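Local structure of putative TetR transcriptional regulator (Rhodococcus sp., 2I10) at residues T82-E85 and A86-F90; Q133-Q136 and T137-R141; G149-P152 and A153-C157; L160-Y163 and V164-A167; A188-A191 and A192-V195. The protein probably regulates transcription as a TetR-family DNA-binding protein and, in this crystal, holds p-nitrophenol in a pocket lined by its C-terminal domain. One frame throughout, in Å; residues are numbered along the deposited sequence. Where two conformers were deposited one is given.

Contact 1: T82-E85 and A86-F90; sequences TAHE and AVLDF
Glu85, Ala86 and Leu88 build the first turns of helix 83-98, an α-helical N-terminus that Thr82 opens as N-cap. The main chain sets the scaffold: Ala86 N bonds to Thr82 O at 2.9 Å, and Val87, Leu88 and Asp89 repeat this i to i-4 bond with Ala83, His84 and Glu85. Ala86 CB lies 3.3 Å from Thr82 O and packs on Arg141 and Met78 of two neighbouring helices. Leu88 rests its CB on the carbonyl a turn earlier, 3.4 Å from His84 O, while the imidazole NE2 of His84 approaches the same CB at 4.4 Å. The other ring nitrogen of His84, ND1, makes weak hydrogen bonds to the carbonyls of Ala192 and Val195. In Glu85, CG stands anti to the backbone N (chi1 -159°) and the chain runs on extended; its carboxylate ends on the same flank as that of Asp89, the nearest oxygens, Glu85 OE2 and Asp89 OD1, 4.7 Å apart. Arg80 forms salt bridges with both, which probably offsets the nearness of two like charges. Asp89 in turn sets its CB 3.2 Å from Glu85 O. The cap closes the helix start: Glu85 N donates to Thr82 OG1 at 3.1 Å, with an N-H...O angle of 164°.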
loop_
_atom_site.group_PDB
_atom_site.type_symbol
_atom_site.label_atom_id
_atom_site.label_comp_id
_atom_site.label_asym_id
_atom_site.label_seq_id
_atom_site.Cartn_x
_atom_site.Cartn_y
_atom_site.Cartn_z
ATOM N N THR B 82 -0.022 -25.619 8.263
ATOM C CA THR B 82 1.069 -25.422 7.282
ATOM C C THR B 82 1.310 -23.932 7.133
ATOM O O THR B 82 0.438 -23.125 7.460
ATOM C CB THR B 82 0.784 -26.057 5.853
ATOM O OG1 THR B 82 -0.376 -25.466 5.253
ATOM C CG2 THR B 82 0.608 -27.603 5.908
ATOM N N ALA B 83 2.518 -23.579 6.699
ATOM C CA ALA B 83 2.889 -22.188 6.390
ATOM C C ALA B 83 1.979 -21.614 5.295
ATOM O O ALA B 83 1.512 -20.468 5.409
ATOM C CB ALA B 83 4.349 -22.128 5.952
ATOM N N HIS B 84 1.730 -22.416 4.243
ATOM C CA HIS B 84 0.803 -22.032 3.173
ATOM C C HIS B 84 -0.590 -21.664 3.740
ATOM O O HIS B 84 -1.071 -20.567 3.501
ATOM C CB HIS B 84 0.657 -23.091 2.065
ATOM C CG HIS B 84 -0.457 -22.764 1.100
ATOM N ND1 HIS B 84 -0.355 -21.757 0.159
ATOM C CD2 HIS B 84 -1.731 -23.217 1.026
ATOM C CE1 HIS B 84 -1.509 -21.627 -0.471
ATOM N NE2 HIS B 84 -2.360 -22.508 0.027
ATOM N N GLU B 85 -1.228 -22.576 4.478
ATOM C CA GLU B 85 -2.547 -22.300 5.075
ATOM C C GLU B 85 -2.535 -21.123 6.038
ATOM O O GLU B 85 -3.523 -20.359 6.097
ATOM C CB GLU B 85 -3.107 -23.528 5.801
ATOM C CG GLU B 85 -4.607 -23.471 5.976
ATOM C CD GLU B 85 -5.207 -24.668 6.736
ATOM O OE1 GLU B 85 -4.648 -25.806 6.688
ATOM O OE2 GLU B 85 -6.289 -24.456 7.348
ATOM N N ALA B 86 -1.434 -20.980 6.782
ATOM C CA ALA B 86 -1.215 -19.838 7.699
ATOM C C ALA B 86 -1.301 -18.494 6.963
ATOM O O ALA B 86 -2.092 -17.607 7.317
ATOM C CB ALA B 86 0.151 -19.961 8.436
ATOM N N VAL B 87 -0.471 -18.365 5.940
ATOM C CA VAL B 87 -0.437 -17.185 5.072
ATOM C C VAL B 87 -1.772 -16.935 4.319
ATOM O O VAL B 87 -2.247 -15.782 4.274
ATOM C CB VAL B 87 0.794 -17.236 4.187
ATOM C CG1 VAL B 87 0.731 -16.191 3.031
ATOM C CG2 VAL B 87 2.067 -17.048 5.093
ATOM N N LEU B 88 -2.359 -18.008 3.777
ATOM C CA LEU B 88 -3.657 -17.955 3.124
ATOM C C LEU B 88 -4.760 -17.367 4.032
ATOM O O LEU B 88 -5.485 -16.435 3.622
ATOM C CB LEU B 88 -4.061 -19.336 2.578
ATOM C CG LEU B 88 -5.514 -19.398 2.087
ATOM C CD1 LEU B 88 -5.700 -18.744 0.718
ATOM C CD2 LEU B 88 -5.996 -20.828 2.006
ATOM N N ASP B 89 -4.890 -17.944 5.229
ATOM C CA ASP B 89 -5.779 -17.495 6.288
ATOM C C ASP B 89 -5.531 -16.022 6.579
ATOM O O ASP B 89 -6.442 -15.217 6.587
ATOM C CB ASP B 89 -5.373 -18.242 7.551
ATOM C CG ASP B 89 -6.500 -18.905 8.260
ATOM O OD1 ASP B 89 -7.069 -19.869 7.656
ATOM O OD2 ASP B 89 -6.761 -18.511 9.451
ATOM N N PHE B 90 -4.282 -15.675 6.851
ATOM C CA PHE B 90 -3.936 -14.297 7.118
ATOM C C PHE B 90 -4.341 -13.313 5.995
ATOM O O PHE B 90 -4.948 -12.245 6.246
ATOM C CB PHE B 90 -2.461 -14.145 7.384
ATOM C CG PHE B 90 -2.115 -12.790 7.849
ATOM C CD1 PHE B 90 -2.760 -12.263 8.981
ATOM C CD2 PHE B 90 -1.204 -12.008 7.161
ATOM C CE1 PHE B 90 -2.492 -10.969 9.412
ATOM C CE2 PHE B 90 -0.920 -10.729 7.599
ATOM C CZ PHE B 90 -1.557 -10.205 8.714
#

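Contact 2: Q133-Q136 and T137-R141; sequences QMRQ and TVLDR
Gln136 reaches forward one turn along helix 121-148 to hold Asp140. Its CB sits 3.3 Å from Thr137 N, and CG still lies near that nitrogen; the chain then bends at CG (chi2 57°), which brings the amide back over the next turn. There CD faces Asp140 OD1, OE1 comes within 3.8 Å of Leu139 CD1, and NE2 donates to Asp140 OD1 at 2.9 Å. The acceptor lies in the plane of the amide, but NE2 meets the carboxylate from above its plane, 49° out of it. An alanine here takes away the amide donor, and the carboxylate of Asp140 would probably be freer to turn. On the next strip of the helix Leu139 CD1 lies over one face of the Arg135 guanidinium, 3.5 Å from NH2, the two side chains running side by side; Arg135 NE is meanwhile paired with Glu132. Gln133 O is gripped twice: Thr137 OG1 donates to it at 2.7 Å, and the backbone N of the same threonine reaches it from the opposite face of the carbonyl plane. Side-chain pairs four residues apart are typical of an α-helix, here the one in the TetR-like C-terminal domain that contributes Arg135 to the p-nitrophenol pocket.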
loop_
_atom_site.group_PDB
_atom_site.type_symbol
_atom_site.label_atom_id
_atom_site.label_comp_id
_atom_site.label_asym_id
_atom_site.label_seq_id
_atom_site.Cartn_x
_atom_site.Cartn_y
_atom_site.Cartn_z
ATOM N N GLN B 133 7.675 -7.097 14.194
ATOM C CA GLN B 133 7.109 -8.243 14.894
ATOM C C GLN B 133 6.342 -9.106 13.918
ATOM O O GLN B 133 6.396 -10.313 13.989
ATOM C CB GLN B 133 6.204 -7.824 16.077
ATOM C CG GLN B 133 5.808 -8.994 16.972
ATOM C CD GLN B 133 7.014 -9.857 17.402
ATOM O OE1 GLN B 133 7.816 -9.418 18.221
ATOM N NE2 GLN B 133 7.155 -11.070 16.822
HETATM N N MSE B 134 5.626 -8.483 12.984
HETATM C CA MSE B 134 4.968 -9.265 11.947
HETATM C C MSE B 134 5.990 -10.068 11.105
HETATM O O MSE B 134 5.798 -11.246 10.901
HETATM C CB MSE B 134 4.076 -8.404 11.050
HETATM C CG MSE B 134 3.597 -9.181 9.809
HETATM SE SE MSE B 134 2.314 -8.205 8.721
HETATM C CE MSE B 134 3.516 -7.019 7.714
ATOM N N ARG B 135 7.067 -9.414 10.648
ATOM C CA ARG B 135 8.093 -10.061 9.867
ATOM C C ARG B 135 8.660 -11.264 10.643
ATOM O O ARG B 135 8.743 -12.351 10.106
ATOM C CB ARG B 135 9.230 -9.086 9.494
ATOM C CG ARG B 135 10.182 -9.644 8.421
ATOM C CD ARG B 135 11.330 -8.673 8.056
ATOM N NE ARG B 135 12.265 -8.691 9.153
ATOM C CZ ARG B 135 13.364 -9.441 9.206
ATOM N NH1 ARG B 135 14.103 -9.411 10.317
ATOM N NH2 ARG B 135 13.762 -10.157 8.146
ATOM N N GLN B 136 9.036 -11.045 11.905
ATOM C CA GLN B 136 9.577 -12.121 12.731
ATOM C C GLN B 136 8.599 -13.279 13.001
ATOM O O GLN B 136 9.020 -14.422 13.039
ATOM C CB GLN B 136 10.168 -11.574 14.051
ATOM C CG GLN B 136 11.000 -12.650 14.805
ATOM C CD GLN B 136 12.145 -13.217 13.969
ATOM O OE1 GLN B 136 12.932 -12.446 13.392
ATOM N NE2 GLN B 136 12.227 -14.565 13.865
ATOM N N THR B 137 7.319 -12.964 13.222
ATOM C CA THR B 137 6.263 -13.965 13.425
ATOM C C THR B 137 6.082 -14.866 12.194
ATOM O O THR B 137 5.872 -16.090 12.281
ATOM C CB THR B 137 4.903 -13.255 13.739
ATOM O OG1 THR B 137 5.028 -12.481 14.953
ATOM C CG2 THR B 137 3.804 -14.264 13.931
ATOM N N VAL B 138 6.137 -14.240 11.027
ATOM C CA VAL B 138 6.070 -14.961 9.762
ATOM C C VAL B 138 7.335 -15.796 9.612
ATOM O O VAL B 138 7.248 -16.954 9.304
ATOM C CB VAL B 138 5.823 -13.944 8.561
ATOM C CG1 VAL B 138 5.985 -14.620 7.231
ATOM C CG2 VAL B 138 4.427 -13.383 8.668
ATOM N N LEU B 139 8.502 -15.231 9.887
ATOM C CA LEU B 139 9.751 -16.008 9.834
ATOM C C LEU B 139 9.751 -17.197 10.818
ATOM O O LEU B 139 10.285 -18.275 10.492
ATOM C CB LEU B 139 10.997 -15.117 10.148
ATOM C CG LEU B 139 11.531 -14.160 9.071
ATOM C CD1 LEU B 139 12.528 -13.128 9.633
ATOM C CD2 LEU B 139 12.114 -14.963 7.872
ATOM N N ASP B 140 9.212 -16.988 12.019
ATOM C CA ASP B 140 9.132 -18.082 13.020
ATOM C C ASP B 140 8.252 -19.142 12.419
ATOM O O ASP B 140 8.557 -20.330 12.527
ATOM C CB ASP B 140 8.490 -17.604 14.337
ATOM C CG ASP B 140 9.416 -16.758 15.171
ATOM O OD1 ASP B 140 10.646 -16.812 14.916
ATOM O OD2 ASP B 140 8.933 -16.039 16.109
ATOM N N ARG B 141 7.156 -18.736 11.765
ATOM C CA ARG B 141 6.244 -19.747 11.144
ATOM C C ARG B 141 6.957 -20.557 10.040
ATOM O O ARG B 141 6.723 -21.775 9.894
ATOM C CB ARG B 141 4.975 -19.113 10.554
ATOM C CG ARG B 141 3.846 -20.083 10.149
ATOM C CD ARG B 141 3.392 -20.973 11.311
ATOM N NE ARG B 141 2.568 -22.123 10.927
ATOM C CZ ARG B 141 3.068 -23.299 10.539
ATOM N NH1 ARG B 141 4.365 -23.492 10.430
ATOM N NH2 ARG B 141 2.263 -24.295 10.272
#

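Contact 3: G149-P152 and A153-C157; sequences GDLP and AGTDC
From Pro152 to Thr155 the chain makes a type II beta turn, closed by Thr155 N donating to Pro152 O at 3.2 Å and passing through Gly154 with a positive phi of 88°, where a CB would press on the preceding carbonyl oxygen. The threonine side chain doubles the closure. Its OG1 stands beside its own backbone N (chi1 -65°), which lets the hydroxyl donate to the same Pro152 O, though the exact length of this very short bond is doubtful; one carbonyl oxygen thus accepts from both the backbone N and the hydroxyl of Thr155. OG1 also lies against the proline ring, 3.5 Å from Pro152 CG and 3.6 Å from Pro152 CD. The methyl branch serves the apolar side: Thr155 CG2 meets Leu151 CG at 4.0 Å, the two side chains crossing at about a right angle. Further along, Leu151 CD2 touches Cys157 SG at 4.3 Å. The turn belongs to the loop joining helix 121-148, left behind at Gly149, to helix 157-177, whose N-cap is Asp156 through its bond to Ala159 N. Leu151 plugs the loop onto Phe142 and Ala145 of the first of these helices, and Asp150 OD2 receives Ala83 N at the start of helix 83-98.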
loop_
_atom_site.group_PDB
_atom_site.type_symbol
_atom_site.label_atom_id
_atom_site.label_comp_id
_atom_site.label_asym_id
_atom_site.label_seq_id
_atom_site.Cartn_x
_atom_site.Cartn_y
_atom_site.Cartn_z
ATOM N N GLY B 149 8.317 -29.753 7.523
ATOM C CA GLY B 149 8.565 -30.229 6.174
ATOM C C GLY B 149 7.528 -29.806 5.150
ATOM O O GLY B 149 7.571 -30.287 4.034
ATOM N N ASP B 150 6.588 -28.925 5.507
ATOM C CA ASP B 150 5.620 -28.430 4.512
ATOM C C ASP B 150 6.187 -27.261 3.707
ATOM O O ASP B 150 5.654 -26.901 2.686
ATOM C CB ASP B 150 4.277 -28.035 5.134
ATOM C CG ASP B 150 4.422 -27.023 6.258
ATOM O OD1 ASP B 150 4.652 -27.445 7.410
ATOM O OD2 ASP B 150 4.277 -25.813 5.999
ATOM N N LEU B 151 7.261 -26.662 4.202
ATOM C CA LEU B 151 8.060 -25.717 3.415
ATOM C C LEU B 151 9.282 -26.460 2.906
ATOM O O LEU B 151 10.009 -27.061 3.690
ATOM C CB LEU B 151 8.460 -24.505 4.253
ATOM C CG LEU B 151 8.505 -23.119 3.626
ATOM C CD1 LEU B 151 7.242 -22.769 2.787
ATOM C CD2 LEU B 151 8.705 -22.111 4.751
ATOM N N PRO B 152 9.483 -26.470 1.577
ATOM C CA PRO B 152 10.621 -27.193 0.980
ATOM C C PRO B 152 11.941 -26.688 1.523
ATOM O O PRO B 152 12.093 -25.478 1.717
ATOM C CB PRO B 152 10.514 -26.884 -0.519
ATOM C CG PRO B 152 9.459 -25.863 -0.665
ATOM C CD PRO B 152 8.632 -25.810 0.571
ATOM N N ALA B 153 12.891 -27.605 1.746
ATOM C CA ALA B 153 14.185 -27.226 2.310
ATOM C C ALA B 153 14.889 -26.290 1.329
ATOM O O ALA B 153 14.763 -26.458 0.141
ATOM C CB ALA B 153 15.033 -28.457 2.581
ATOM N N GLY B 154 15.616 -25.292 1.827
ATOM C CA GLY B 154 16.296 -24.359 0.917
ATOM C C GLY B 154 15.389 -23.185 0.528
ATOM O O GLY B 154 15.787 -22.328 -0.254
ATOM N N THR B 155 14.161 -23.158 1.034
ATOM C CA THR B 155 13.272 -21.996 0.791
ATOM C C THR B 155 14.006 -20.753 1.323
ATOM O O THR B 155 14.567 -20.771 2.437
ATOM C CB THR B 155 11.908 -22.178 1.474
ATOM O OG1 THR B 155 11.225 -23.279 0.868
ATOM C CG2 THR B 155 10.997 -20.899 1.369
ATOM N N ASP B 156 14.073 -19.700 0.507
ATOM C CA ASP B 156 14.555 -18.435 1.016
ATOM C C ASP B 156 13.491 -17.814 1.932
ATOM O O ASP B 156 12.562 -17.158 1.478
ATOM C CB ASP B 156 14.991 -17.487 -0.095
ATOM C CG ASP B 156 15.655 -16.232 0.449
ATOM O OD1 ASP B 156 15.505 -15.943 1.662
ATOM O OD2 ASP B 156 16.310 -15.523 -0.327
ATOM N N CYS B 157 13.628 -18.023 3.242
ATOM C CA CYS B 157 12.563 -17.574 4.188
ATOM C C CYS B 157 12.494 -16.058 4.337
ATOM O O CYS B 157 11.441 -15.487 4.551
ATOM C CB CYS B 157 12.790 -18.256 5.552
ATOM S SG CYS B 157 12.391 -19.993 5.410
#

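Contact 4: L160-Y163 and V164-A167; sequences LARY and VMAA. With NPO (p-nitrophenol), chain C.
Leu160 opens two successive turns of helix 157-177, in the TetR-like C-terminal domain, by accepting Val164 N on its carbonyl O at 3.0 Å; the same oxygen has Val164 CG2 beside it at 3.3 Å. Ala161 repeats the pattern with Met165, a selenomethionine, whose N bonds to Ala161 O while CG passes 3.3 Å from that oxygen. Arg162 carries the pocket chemistry. Its CG lies anti to the backbone N (chi1 -166°), and bends at chi2 and chi3 fold the chain so that the guanidinium comes beside Met165: SE lies over one face, and the methyl CE is 3.7 Å from NH1. The p-nitrophenol stands at the guanidinium edge with nitro oxygen O3 3.2 Å from Arg162 NH2, although the approaches of its ring carbons to NH1 and NH2 are too short to be trusted. Glu174 and Glu183 of the second subunit form salt bridges with Arg162 NH1 and NE, respectively. With a leucine in its place, those two glutamates would probably be left without this cationic mate, and the nitro end of the ligand would lack the charge beside it. Tyr163 finishes the walk: ring atom CZ is 4.2 Å from Ala167 CB, and OH is hydrogen-bonded to Ala191 O and, weakly, to Tyr163 OH of the second subunit. Arg162 places the pocket at the subunit interface, so binding there could be felt across the dimer; its positive charge, with Arg131 and Arg135 in the same pocket as Glu132, would probably suit the nitro group.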
loop_
_atom_site.group_PDB
_atom_site.type_symbol
_atom_site.label_atom_id
_atom_site.label_comp_id
_atom_site.label_asym_id
_atom_site.label_seq_id
_atom_site.Cartn_x
_atom_site.Cartn_y
_atom_site.Cartn_z
ATOM N N LEU B 160 10.827 -14.723 1.290
ATOM C CA LEU B 160 9.419 -15.105 1.311
ATOM C C LEU B 160 8.596 -14.309 2.357
ATOM O O LEU B 160 7.441 -13.975 2.099
ATOM C CB LEU B 160 9.272 -16.605 1.529
ATOM C CG LEU B 160 7.853 -17.187 1.391
ATOM C CD1 LEU B 160 7.278 -16.958 -0.015
ATOM C CD2 LEU B 160 7.951 -18.636 1.673
ATOM N N ALA B 161 9.188 -14.022 3.523
ATOM C CA ALA B 161 8.590 -13.091 4.519
ATOM C C ALA B 161 8.342 -11.692 3.963
ATOM O O ALA B 161 7.293 -11.118 4.168
ATOM C CB ALA B 161 9.479 -12.987 5.773
ATOM N N ARG B 162 9.345 -11.139 3.279
ATOM C CA ARG B 162 9.230 -9.835 2.634
ATOM C C ARG B 162 8.129 -9.878 1.591
ATOM O O ARG B 162 7.343 -8.955 1.466
ATOM C CB ARG B 162 10.595 -9.452 2.009
ATOM C CG ARG B 162 10.752 -7.979 1.576
ATOM C CD ARG B 162 10.605 -6.994 2.767
ATOM N NE ARG B 162 11.695 -7.131 3.726
ATOM C CZ ARG B 162 11.858 -6.411 4.837
ATOM N NH1 ARG B 162 10.967 -5.482 5.192
ATOM N NH2 ARG B 162 12.905 -6.649 5.611
ATOM N N TYR B 163 8.041 -10.957 0.845
ATOM C CA TYR B 163 6.975 -11.034 -0.127
ATOM C C TYR B 163 5.600 -11.003 0.554
ATOM O O TYR B 163 4.704 -10.337 0.067
ATOM C CB TYR B 163 7.092 -12.274 -0.999
ATOM C CG TYR B 163 5.778 -12.617 -1.639
ATOM C CD1 TYR B 163 5.371 -11.990 -2.816
ATOM C CD2 TYR B 163 4.935 -13.551 -1.059
ATOM C CE1 TYR B 163 4.154 -12.301 -3.382
ATOM C CE2 TYR B 163 3.704 -13.839 -1.609
ATOM C CZ TYR B 163 3.329 -13.219 -2.782
ATOM O OH TYR B 163 2.102 -13.544 -3.365
ATOM N N VAL B 164 5.428 -11.749 1.644
ATOM C CA VAL B 164 4.136 -11.767 2.382
ATOM C C VAL B 164 3.757 -10.390 2.869
ATOM O O VAL B 164 2.588 -10.045 2.831
ATOM C CB VAL B 164 4.125 -12.776 3.599
ATOM C CG1 VAL B 164 2.816 -12.652 4.440
ATOM C CG2 VAL B 164 4.300 -14.225 3.096
HETATM N N MSE B 165 4.741 -9.621 3.360
HETATM C CA MSE B 165 4.515 -8.257 3.810
HETATM C C MSE B 165 4.071 -7.357 2.642
HETATM O O MSE B 165 3.131 -6.585 2.761
HETATM C CB MSE B 165 5.799 -7.707 4.419
HETATM C CG MSE B 165 6.263 -8.440 5.759
HETATM SE SE MSE B 165 8.058 -7.856 6.214
HETATM C CE MSE B 165 7.729 -6.045 6.842
ATOM N N ALA B 166 4.800 -7.428 1.531
ATOM C CA ALA B 166 4.397 -6.763 0.269
ATOM C C ALA B 166 2.983 -7.159 -0.155
ATOM O O ALA B 166 2.153 -6.301 -0.485
ATOM C CB ALA B 166 5.429 -7.076 -0.835
ATOM N N ALA B 167 2.656 -8.445 -0.068
ATOM C CA ALA B 167 1.306 -8.858 -0.434
ATOM C C ALA B 167 0.198 -8.219 0.449
ATOM O O ALA B 167 -0.820 -7.740 -0.064
ATOM C CB ALA B 167 1.177 -10.407 -0.471
HETATM C C1 NPO C . 14.367 -4.374 7.386
HETATM C C2 NPO C . 14.641 -3.047 7.109
HETATM C C3 NPO C . 13.634 -2.116 7.057
HETATM C C4 NPO C . 12.344 -2.491 7.281
HETATM C C5 NPO C . 12.027 -3.814 7.564
HETATM C C6 NPO C . 13.040 -4.759 7.619
HETATM O OH NPO C . 11.407 -1.512 7.202
HETATM N N1 NPO C . 15.487 -5.246 7.424
HETATM O O2 NPO C . 16.607 -4.733 7.287
HETATM O O3 NPO C . 15.392 -6.466 7.603
#

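Contact 5: A188-A191 and A192-V195; sequences AILA and AQVV
The amide of Gln193 is the one flat side-chain group here, and Leu190 is its neighbour: Leu190 CD2 lies 3.9 Å from Gln193 NE2 and as far from Gln193 OE1, touching both polar ends alike. The two side chains run side by side in the same direction, Gln193 extended beyond CG, as the polypeptide leaves the C-terminal end of helix 181-192. The other flat groups are peptide units. The carbonyl of Leu190 is flanked by Gln193, whose CB comes within 3.2 Å of Leu190 O and whose backbone N makes only a weak hydrogen bond to it. That of Ala191 is met by Val194 N from above the carbonyl plane, 49° out of it. An ordinary helical bond, Ala192 N to Ala188 O at 2.9 Å, precedes these, so the bonding shifts from i+4 to i+3 as the chain enters a type I beta turn from Ala192 to Val195. Across the dimer Leu190 packs on Leu160, Ala191 on Tyr163 and Val194 on Val194, each partner belonging to the second subunit, as expected of the helical dimer interface of TetR regulators. Within the subunit Val195 leans on Leu160 and Val87. Val194 finally sets its branch CG2, placed beside its own backbone N, 3.6 Å from Ala191 O, while Val195 N closes the turn on Ala192 O at 2.8 Å.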
loop_
_atom_site.group_PDB
_atom_site.type_symbol
_atom_site.label_atom_id
_atom_site.label_comp_id
_atom_site.label_asym_id
_atom_site.label_seq_id
_atom_site.Cartn_x
_atom_site.Cartn_y
_atom_site.Cartn_z
ATOM N N ALA B 188 -5.921 -12.510 -3.167
ATOM C CA ALA B 188 -5.218 -12.957 -1.948
ATOM C C ALA B 188 -4.937 -14.465 -1.990
ATOM O O ALA B 188 -3.878 -14.896 -1.579
ATOM C CB ALA B 188 -6.021 -12.591 -0.725
ATOM N N ILE B 189 -5.894 -15.245 -2.514
ATOM C CA ILE B 189 -5.737 -16.672 -2.753
ATOM C C ILE B 189 -4.595 -16.953 -3.737
ATOM O O ILE B 189 -3.773 -17.831 -3.484
ATOM C CB ILE B 189 -7.055 -17.335 -3.223
ATOM C CG1 ILE B 189 -8.049 -17.376 -2.052
ATOM C CG2 ILE B 189 -6.816 -18.753 -3.741
ATOM C CD1 ILE B 189 -9.520 -17.751 -2.442
ATOM N N LEU B 190 -4.527 -16.210 -4.842
ATOM C CA LEU B 190 -3.360 -16.312 -5.744
ATOM C C LEU B 190 -2.056 -15.908 -5.050
ATOM O O LEU B 190 -1.005 -16.536 -5.247
ATOM C CB LEU B 190 -3.573 -15.437 -6.975
ATOM C CG LEU B 190 -4.689 -15.802 -7.946
ATOM C CD1 LEU B 190 -4.893 -14.659 -8.926
ATOM C CD2 LEU B 190 -4.327 -17.075 -8.677
ATOM N N ALA B 191 -2.115 -14.864 -4.224
ATOM C CA ALA B 191 -0.886 -14.407 -3.567
ATOM C C ALA B 191 -0.339 -15.474 -2.631
ATOM O O ALA B 191 0.875 -15.688 -2.577
ATOM C CB ALA B 191 -1.083 -13.067 -2.823
ATOM N N ALA B 192 -1.245 -16.176 -1.940
ATOM C CA ALA B 192 -0.849 -17.211 -0.986
ATOM C C ALA B 192 -0.113 -18.383 -1.660
ATOM O O ALA B 192 0.732 -19.046 -1.033
ATOM C CB ALA B 192 -2.048 -17.711 -0.208
ATOM N N GLN B 193 -0.401 -18.599 -2.938
ATOM C CA GLN B 193 0.201 -19.675 -3.732
ATOM C C GLN B 193 1.714 -19.644 -3.714
ATOM O O GLN B 193 2.350 -20.670 -3.893
ATOM C CB GLN B 193 -0.264 -19.602 -5.200
ATOM C CG GLN B 193 -1.509 -20.397 -5.535
ATOM C CD GLN B 193 -2.029 -20.104 -6.967
ATOM O OE1 GLN B 193 -1.333 -19.476 -7.797
ATOM N NE2 GLN B 193 -3.247 -20.579 -7.262
ATOM N N VAL B 194 2.282 -18.458 -3.538
ATOM C CA VAL B 194 3.727 -18.288 -3.445
ATOM C C VAL B 194 4.347 -18.973 -2.228
ATOM O O VAL B 194 5.513 -19.334 -2.257
ATOM C CB VAL B 194 4.111 -16.799 -3.498
ATOM C CG1 VAL B 194 5.628 -16.621 -3.326
ATOM C CG2 VAL B 194 3.632 -16.197 -4.858
ATOM N N VAL B 195 3.576 -19.141 -1.160
ATOM C CA VAL B 195 4.038 -19.965 -0.031
ATOM C C VAL B 195 3.772 -21.438 -0.360
ATOM O O VAL B 195 2.632 -21.881 -0.371
ATOM C CB VAL B 195 3.398 -19.526 1.256
ATOM C CG1 VAL B 195 3.946 -20.353 2.459
ATOM C CG2 VAL B 195 3.696 -18.027 1.479
#

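Contact 4 is the buried one, all its residues enclosed, whereas contact 3 is a surface loop and contacts 1, 2 and 5 lie between these extremes. Contacts 2 and 4 sit on successive helices, 121-148 and 157-177, joined by the loop of contact 3; both supply arginines to the p-nitrophenol pocket, Arg135 packing on Arg162. Contacts 1 and 3 contain helix starts with capping side chains, while contact 5 contains a helix end with i+3 bonds. Polar side-chain pairing marks the outer strip of contact 2; contact 5 is mostly apolar, with one glutamine. Contacts 4 and 5 also reach the second subunit, and contact 1 packs against all the others.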